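Local coordinates for Cfl (Pectobacterium brasiliense, PDB 7A9J), which is a coronafacic acid ligase of the ATP-dependent AMP-binding enzyme family, probably activating carboxylic acids for transfer to an acceptor, at residues A91-S103 against D176-Y188. The protein carries 1 engineered substitution. Numbering follows the deposited sequence.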
ATOM      1  N   ALA A  91      20.394  -2.999   9.265  1.00 29.86           N
ATOM      2  CA  ALA A  91      21.655  -3.741   9.326  1.00 33.74           C
ATOM      3  C   ALA A  91      22.063  -4.286   7.952  1.00 29.44           C
ATOM      4  O   ALA A  91      23.271  -4.280   7.622  1.00 30.72           O
ATOM      5  CB  ALA A  91      21.593  -4.865  10.375  1.00 33.44           C
ATOM      6  N   CYS A  92      21.081  -4.789   7.161  1.00 29.82           N
ATOM      7  CA  CYS A  92      21.363  -5.264   5.817  1.00 33.53           C
ATOM      8  C   CYS A  92      21.892  -4.131   4.960  1.00 30.96           C
ATOM      9  O   CYS A  92      22.911  -4.270   4.266  1.00 32.27           O
ATOM     10  CB  CYS A  92      20.073  -5.820   5.200  1.00 31.33           C
ATOM     11  SG  CYS A  92      19.620  -7.385   5.963  1.00 34.71           S
ATOM     12  N   LEU A  93      21.226  -2.979   5.060  1.00 27.64           N
ATOM     13  CA  LEU A  93      21.666  -1.792   4.323  1.00 34.65           C
ATOM     14  C   LEU A  93      23.070  -1.367   4.719  1.00 34.95           C
ATOM     15  O   LEU A  93      23.878  -0.989   3.857  1.00 30.80           O
ATOM     16  CB  LEU A  93      20.685  -0.642   4.588  1.00 26.53           C
ATOM     17  CG  LEU A  93      19.340  -0.823   3.823  1.00 26.78           C
ATOM     18  CD1 LEU A  93      18.300   0.163   4.381  1.00 30.41           C
ATOM     19  CD2 LEU A  93      19.482  -0.650   2.334  1.00 31.84           C
ATOM     20  N   LYS A  94      23.360  -1.373   6.032  1.00 30.87           N
ATOM     21  CA  LYS A  94      24.657  -0.959   6.524  1.00 31.85           C
ATOM     22  C   LYS A  94      25.774  -1.781   5.894  1.00 34.65           C
ATOM     23  O   LYS A  94      26.823  -1.241   5.529  1.00 33.31           O
ATOM     24  CB  LYS A  94      24.682  -1.118   8.060  1.00 28.47           C
ATOM     25  CG  LYS A  94      26.007  -0.786   8.722  1.00 35.44           C
ATOM     26  CD  LYS A  94      25.862  -0.835  10.273  1.00 33.06           C
ATOM     27  CE  LYS A  94      27.248  -0.928  11.006  1.00 34.69           C
ATOM     28  NZ  LYS A  94      28.171   0.199  10.672  1.00 42.56           N
ATOM     29  N   ILE A  95      25.575  -3.099   5.772  1.00 33.72           N
ATOM     30  CA  ILE A  95      26.637  -3.945   5.291  1.00 34.20           C
ATOM     31  C   ILE A  95      26.496  -4.295   3.837  1.00 37.74           C
ATOM     32  O   ILE A  95      27.418  -4.956   3.292  1.00 35.65           O
ATOM     33  CB  ILE A  95      26.778  -5.234   6.126  1.00 34.33           C
ATOM     34  CG1 ILE A  95      25.586  -6.183   5.925  1.00 32.17           C
ATOM     35  CG2 ILE A  95      27.030  -4.854   7.569  1.00 34.41           C
ATOM     36  CD1 ILE A  95      25.896  -7.533   6.592  1.00 35.85           C
ATOM     37  N   GLY A  96      25.414  -3.837   3.173  1.00 36.08           N
ATOM     38  CA  GLY A  96      25.210  -4.153   1.777  1.00 39.30           C
ATOM     39  C   GLY A  96      24.664  -5.532   1.540  1.00 38.01           C
ATOM     40  O   GLY A  96      24.827  -6.068   0.440  1.00 35.49           O
ATOM     41  N   ALA A  97      24.086  -6.157   2.558  1.00 33.84           N
ATOM     42  CA  ALA A  97      23.356  -7.388   2.319  1.00 33.64           C
ATOM     43  C   ALA A  97      21.998  -7.054   1.722  1.00 35.63           C
ATOM     44  O   ALA A  97      21.337  -6.089   2.122  1.00 33.58           O
ATOM     45  CB  ALA A  97      23.193  -8.207   3.610  1.00 33.24           C
ATOM     46  N   VAL A  98      21.621  -7.844   0.728  1.00 32.43           N
ATOM     47  CA  VAL A  98      20.384  -7.629  -0.022  1.00 32.92           C
ATOM     48  C   VAL A  98      19.228  -8.239   0.760  1.00 32.71           C
ATOM     49  O   VAL A  98      19.214  -9.445   1.026  1.00 36.46           O
ATOM     50  CB  VAL A  98      20.531  -8.271  -1.405  1.00 33.76           C
ATOM     51  CG1 VAL A  98      19.225  -8.164  -2.233  1.00 32.85           C
ATOM     52  CG2 VAL A  98      21.715  -7.656  -2.119  1.00 33.42           C
ATOM     53  N   PHE A  99      18.253  -7.426   1.157  1.00 28.78           N
ATOM     54  CA  PHE A  99      17.166  -8.037   1.904  1.00 30.53           C
ATOM     55  C   PHE A  99      15.979  -8.361   1.007  1.00 29.28           C
ATOM     56  O   PHE A  99      15.697  -7.650   0.042  1.00 29.01           O
ATOM     57  CB  PHE A  99      16.703  -7.208   3.093  1.00 29.97           C
ATOM     58  CG  PHE A  99      16.275  -5.788   2.786  1.00 31.04           C
ATOM     59  CD1 PHE A  99      14.915  -5.478   2.725  1.00 32.39           C
ATOM     60  CD2 PHE A  99      17.215  -4.766   2.667  1.00 33.80           C
ATOM     61  CE1 PHE A  99      14.470  -4.167   2.525  1.00 32.40           C
ATOM     62  CE2 PHE A  99      16.781  -3.416   2.452  1.00 32.36           C
ATOM     63  CZ  PHE A  99      15.379  -3.149   2.366  1.00 35.23           C
ATOM     64  N   VAL A 100      15.327  -9.473   1.327  1.00 28.42           N
ATOM     65  CA  VAL A 100      14.259 -10.054   0.482  1.00 27.66           C
ATOM     66  C   VAL A 100      13.067 -10.289   1.402  1.00 31.99           C
ATOM     67  O   VAL A 100      12.945 -11.358   2.007  1.00 30.95           O
ATOM     68  CB  VAL A 100      14.690 -11.365  -0.202  1.00 29.68           C
ATOM     69  CG1 VAL A 100      13.579 -11.820  -1.195  1.00 30.03           C
ATOM     70  CG2 VAL A 100      16.015 -11.202  -0.918  1.00 32.11           C
ATOM     71  N   PRO A 101      12.170  -9.312   1.547  1.00 30.29           N
ATOM     72  CA  PRO A 101      11.045  -9.472   2.457  1.00 29.34           C
ATOM     73  C   PRO A 101      10.043 -10.494   1.910  1.00 29.61           C
ATOM     74  O   PRO A 101       9.715 -10.516   0.701  1.00 35.48           O
ATOM     75  CB  PRO A 101      10.440  -8.063   2.535  1.00 34.25           C
ATOM     76  CG  PRO A 101      11.388  -7.153   1.801  1.00 33.88           C
ATOM     77  CD  PRO A 101      12.271  -7.969   0.941  1.00 28.77           C
ATOM     78  N   LEU A 102       9.619 -11.402   2.785  1.00 32.28           N
ATOM     79  CA  LEU A 102       8.671 -12.466   2.437  1.00 32.78           C
ATOM     80  C   LEU A 102       7.325 -12.148   3.066  1.00 30.79           C
ATOM     81  O   LEU A 102       7.171 -12.228   4.287  1.00 34.22           O
ATOM     82  CB  LEU A 102       9.138 -13.842   2.909  1.00 33.96           C
ATOM     83  CG  LEU A 102      10.520 -14.219   2.404  1.00 36.87           C
ATOM     84  CD1 LEU A 102      10.994 -15.553   3.050  1.00 38.47           C
ATOM     85  CD2 LEU A 102      10.502 -14.262   0.898  1.00 43.03           C
ATOM     86  N   SER A 103       6.342 -11.853   2.210  1.00 32.76           N
ATOM     87  CA  SER A 103       5.063 -11.363   2.674  1.00 34.98           C
ATOM     88  C   SER A 103       4.398 -12.392   3.586  1.00 33.90           C
ATOM     89  O   SER A 103       4.542 -13.603   3.407  1.00 35.12           O
ATOM     90  CB  SER A 103       4.160 -11.068   1.434  1.00 34.66           C
ATOM     91  OG  SER A 103       2.799 -11.281   1.726  1.00 38.56           O
ATOM     92  N   ASP A 176      32.358  -0.527   6.315  1.00 45.40           N
ATOM     93  CA  ASP A 176      31.567  -1.018   5.175  1.00 46.66           C
ATOM     94  C   ASP A 176      31.699  -0.034   4.019  1.00 50.69           C
ATOM     95  O   ASP A 176      31.662   1.181   4.227  1.00 53.99           O
ATOM     96  CB  ASP A 176      30.081  -1.183   5.528  1.00 44.36           C
ATOM     97  CG  ASP A 176      29.863  -2.190   6.650  1.00 51.86           C
ATOM     98  OD1 ASP A 176      30.080  -3.404   6.405  1.00 46.04           O
ATOM     99  OD2 ASP A 176      29.535  -1.749   7.781  1.00 48.62           O
ATOM    100  N   ASN A 177      31.887  -0.545   2.806  1.00 48.31           N
ATOM    101  CA  ASN A 177      31.958   0.315   1.624  1.00 48.15           C
ATOM    102  C   ASN A 177      30.724   0.051   0.770  1.00 39.09           C
ATOM    103  O   ASN A 177      30.658  -0.951   0.047  1.00 48.69           O
ATOM    104  CB  ASN A 177      33.243   0.076   0.861  1.00 47.34           C
ATOM    105  CG  ASN A 177      34.437   0.423   1.692  1.00 57.96           C
ATOM    106  OD1 ASN A 177      34.514   1.532   2.236  1.00 61.14           O
ATOM    107  ND2 ASN A 177      35.335  -0.535   1.875  1.00 62.84           N
ATOM    108  N   ILE A 178      29.745   0.938   0.890  1.00 36.92           N
ATOM    109  CA  ILE A 178      28.431   0.806   0.234  1.00 35.80           C
ATOM    110  C   ILE A 178      28.358   1.879  -0.841  1.00 43.61           C
ATOM    111  O   ILE A 178      28.652   3.042  -0.562  1.00 48.09           O
ATOM    112  CB  ILE A 178      27.259   0.986   1.223  1.00 43.97           C
ATOM    113  CG1 ILE A 178      27.339   0.045   2.435  1.00 42.64           C
ATOM    114  CG2 ILE A 178      25.909   0.828   0.517  1.00 45.59           C
ATOM    115  CD1 ILE A 178      27.529  -1.377   2.117  1.00 45.21           C
ATOM    116  N   TYR A 179      27.978   1.498  -2.073  1.00 37.42           N
ATOM    117  CA  TYR A 179      27.920   2.420  -3.203  1.00 39.07           C
ATOM    118  C   TYR A 179      26.495   2.474  -3.722  1.00 35.61           C
ATOM    119  O   TYR A 179      25.752   1.509  -3.583  1.00 34.59           O
ATOM    120  CB  TYR A 179      28.860   1.991  -4.336  1.00 36.32           C
ATOM    121  CG  TYR A 179      30.283   1.950  -3.868  1.00 40.21           C
ATOM    122  CD1 TYR A 179      31.025   3.103  -3.815  1.00 39.99           C
ATOM    123  CD2 TYR A 179      30.863   0.761  -3.406  1.00 39.42           C
ATOM    124  CE1 TYR A 179      32.339   3.085  -3.343  1.00 44.80           C
ATOM    125  CE2 TYR A 179      32.153   0.745  -2.942  1.00 45.22           C
ATOM    126  CZ  TYR A 179      32.883   1.911  -2.915  1.00 46.79           C
ATOM    127  OH  TYR A 179      34.178   1.903  -2.458  1.00 52.39           O
ATOM    128  N   THR A 180      26.070   3.631  -4.220  1.00 35.69           N
ATOM    129  CA  THR A 180      24.630   3.767  -4.463  1.00 35.93           C
ATOM    130  C   THR A 180      24.143   2.908  -5.621  1.00 33.14           C
ATOM    131  O   THR A 180      22.965   2.545  -5.634  1.00 35.72           O
ATOM    132  CB  THR A 180      24.238   5.223  -4.694  1.00 44.18           C
ATOM    133  OG1 THR A 180      24.973   5.716  -5.816  1.00 47.70           O
ATOM    134  CG2 THR A 180      24.616   6.043  -3.480  1.00 48.91           C
ATOM    135  N   ASP A 181      25.022   2.491  -6.540  1.00 35.92           N
ATOM    136  CA  ASP A 181      24.540   1.618  -7.610  1.00 36.75           C
ATOM    137  C   ASP A 181      24.390   0.150  -7.187  1.00 37.45           C
ATOM    138  O   ASP A 181      23.852  -0.659  -7.969  1.00 36.43           O
ATOM    139  CB  ASP A 181      25.480   1.731  -8.825  1.00 32.27           C
ATOM    140  CG  ASP A 181      26.919   1.443  -8.476  1.00 42.89           C
ATOM    141  OD1 ASP A 181      27.513   0.589  -9.141  1.00 37.38           O
ATOM    142  OD2 ASP A 181      27.460   2.080  -7.544  1.00 39.86           O
ATOM    143  N   GLU A 182      24.855  -0.239  -6.001  1.00 36.78           N
ATOM    144  CA  GLU A 182      24.771  -1.649  -5.620  1.00 34.91           C
ATOM    145  C   GLU A 182      23.358  -2.069  -5.256  1.00 29.96           C
ATOM    146  O   GLU A 182      22.529  -1.259  -4.813  1.00 30.26           O
ATOM    147  CB  GLU A 182      25.729  -1.946  -4.450  1.00 32.83           C
ATOM    148  CG  GLU A 182      27.129  -1.793  -4.919  1.00 32.42           C
ATOM    149  CD  GLU A 182      28.157  -1.894  -3.782  1.00 42.52           C
ATOM    150  OE1 GLU A 182      27.898  -1.329  -2.685  1.00 43.73           O
ATOM    151  OE2 GLU A 182      29.186  -2.540  -4.007  1.00 47.32           O
ATOM    152  N   ILE A 183      23.086  -3.377  -5.408  1.00 31.63           N
ATOM    153  CA  ILE A 183      21.770  -3.890  -5.037  1.00 34.24           C
ATOM    154  C   ILE A 183      21.545  -3.732  -3.558  1.00 37.21           C
ATOM    155  O   ILE A 183      22.429  -4.003  -2.728  1.00 37.16           O
ATOM    156  CB  ILE A 183      21.594  -5.366  -5.420  1.00 37.60           C
ATOM    157  CG1 ILE A 183      21.813  -5.542  -6.893  1.00 39.38           C
ATOM    158  CG2 ILE A 183      20.183  -5.871  -4.982  1.00 34.49           C
ATOM    159  CD1 ILE A 183      22.076  -6.964  -7.290  1.00 44.35           C
ATOM    160  N   ALA A 184      20.355  -3.266  -3.218  1.00 34.15           N
ATOM    161  CA  ALA A 184      19.909  -3.173  -1.839  1.00 33.76           C
ATOM    162  C   ALA A 184      18.858  -4.192  -1.453  1.00 32.11           C
ATOM    163  O   ALA A 184      18.898  -4.701  -0.329  1.00 34.77           O
ATOM    164  CB  ALA A 184      19.372  -1.777  -1.563  1.00 35.11           C
ATOM    165  N   SER A 185      17.882  -4.480  -2.334  1.00 29.93           N
ATOM    166  CA  SER A 185      16.783  -5.342  -1.929  1.00 32.91           C
ATOM    167  C   SER A 185      16.093  -5.898  -3.176  1.00 31.95           C
ATOM    168  O   SER A 185      16.342  -5.464  -4.311  1.00 30.48           O
ATOM    169  CB  SER A 185      15.778  -4.571  -1.066  1.00 32.23           C
ATOM    170  OG  SER A 185      15.130  -3.641  -1.903  1.00 35.04           O
ATOM    171  N   ILE A 186      15.321  -6.956  -2.964  1.00 29.61           N
ATOM    172  CA  ILE A 186      14.506  -7.540  -4.024  1.00 31.60           C
ATOM    173  C   ILE A 186      13.106  -7.625  -3.473  1.00 35.22           C
ATOM    174  O   ILE A 186      12.889  -8.292  -2.460  1.00 29.54           O
ATOM    175  CB  ILE A 186      14.994  -8.938  -4.448  1.00 31.10           C
ATOM    176  CG1 ILE A 186      16.399  -8.888  -5.003  1.00 32.66           C
ATOM    177  CG2 ILE A 186      14.042  -9.453  -5.589  1.00 32.90           C
ATOM    178  CD1 ILE A 186      17.042 -10.296  -5.205  1.00 39.27           C
ATOM    179  N   PHE A 187      12.152  -6.968  -4.143  1.00 31.73           N
ATOM    180  CA  PHE A 187      10.772  -6.892  -3.676  1.00 34.49           C
ATOM    181  C   PHE A 187       9.924  -7.683  -4.662  1.00 35.03           C
ATOM    182  O   PHE A 187       9.735  -7.253  -5.816  1.00 35.13           O
ATOM    183  CB  PHE A 187      10.301  -5.435  -3.605  1.00 32.98           C
ATOM    184  CG  PHE A 187      10.931  -4.595  -2.536  1.00 32.15           C
ATOM    185  CD1 PHE A 187      11.622  -5.132  -1.437  1.00 30.91           C
ATOM    186  CD2 PHE A 187      10.806  -3.210  -2.613  1.00 31.90           C
ATOM    187  CE1 PHE A 187      12.194  -4.289  -0.437  1.00 32.12           C
ATOM    188  CE2 PHE A 187      11.326  -2.405  -1.655  1.00 30.54           C
ATOM    189  CZ  PHE A 187      12.039  -2.940  -0.508  1.00 30.35           C
ATOM    190  N   TYR A 188       9.420  -8.841  -4.224  1.00 33.28           N
ATOM    191  CA  TYR A 188       8.689  -9.730  -5.121  1.00 34.17           C
ATOM    192  C   TYR A 188       7.250  -9.245  -5.252  1.00 39.38           C
ATOM    193  O   TYR A 188       6.613  -8.930  -4.249  1.00 40.78           O
ATOM    194  CB  TYR A 188       8.701 -11.171  -4.617  1.00 35.82           C
ATOM    195  CG  TYR A 188       9.939 -11.919  -5.065  1.00 33.92           C
ATOM    196  CD1 TYR A 188      11.068 -11.962  -4.216  1.00 33.04           C
ATOM    197  CD2 TYR A 188      10.028 -12.522  -6.298  1.00 35.18           C
ATOM    198  CE1 TYR A 188      12.234 -12.616  -4.628  1.00 37.46           C
ATOM    199  CE2 TYR A 188      11.189 -13.174  -6.697  1.00 38.82           C
ATOM    200  CZ  TYR A 188      12.299 -13.186  -5.825  1.00 35.33           C
ATOM    201  OH  TYR A 188      13.470 -13.851  -6.183  1.00 40.05           O
TER
HETATM  202  O   HOH W   1      29.044   0.795   8.328  1.00 46.64           O
HETATM  203  O   HOH W   2      30.190  -2.513  10.221  1.00 49.39           O
HETATM  204  O   HOH W   3      30.023  -4.710   4.033  1.00 43.11           O
HETATM  205  O   HOH W   4      24.781  -5.061  -2.281  1.00 37.19           O
HETATM  206  O   HOH W   5      20.804  -3.630   1.554  1.00 35.65           O
HETATM  207  O   HOH W   6      10.409  -9.520  -1.673  1.00 31.32           O
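F99 joins strand 98-101 to strand 183-188 through a single parallel bridge with S185: its N donates to A184 O (3.2 Å) and its O accepts from I186 N (3.1 Å), the strands running 15° apart. A184 O also accepts from a water that donates to A97 O; a second water links G96 O with I183 O, and beyond the direct bonds a third joins P101 O to I186 O and Y188 N. F99 CG sits between the backbone N and carbonyl carbon (chi1 56°), which brings the ring face over S185 CB, a CH-pi contact of 3.7 Å to the centroid. Its CE1 meets the edge of the F187 ring, whose CE1 touches P101 CG (3.7 Å). F187 touches T337 of the R4Z pocket, its side chain about 6 Å from that ligand. On the other face of strand 98-101, V98 CG1 packs on I183 CG2 and I186 CG1, while V100 CG1 meets Y188 CE1 (3.8 Å) at the ring edge. At the end of helix 83-95, I178 CD1 lies against G96 N (3.4 Å). K94 NZ and D176 OD2 form a long salt bridge (3.7 Å), bridged by two waters, one bound weakly to NZ; Y171 also binds K94, and K65 pairs with D176. The bridge joins edge strands of a parallel and an antiparallel sheet: strand 74-78 flanks 98-101, A184 and S185 form a classic bulge opposite Y201 of strand 198-202, and helix 203-214 touches L93 and I178.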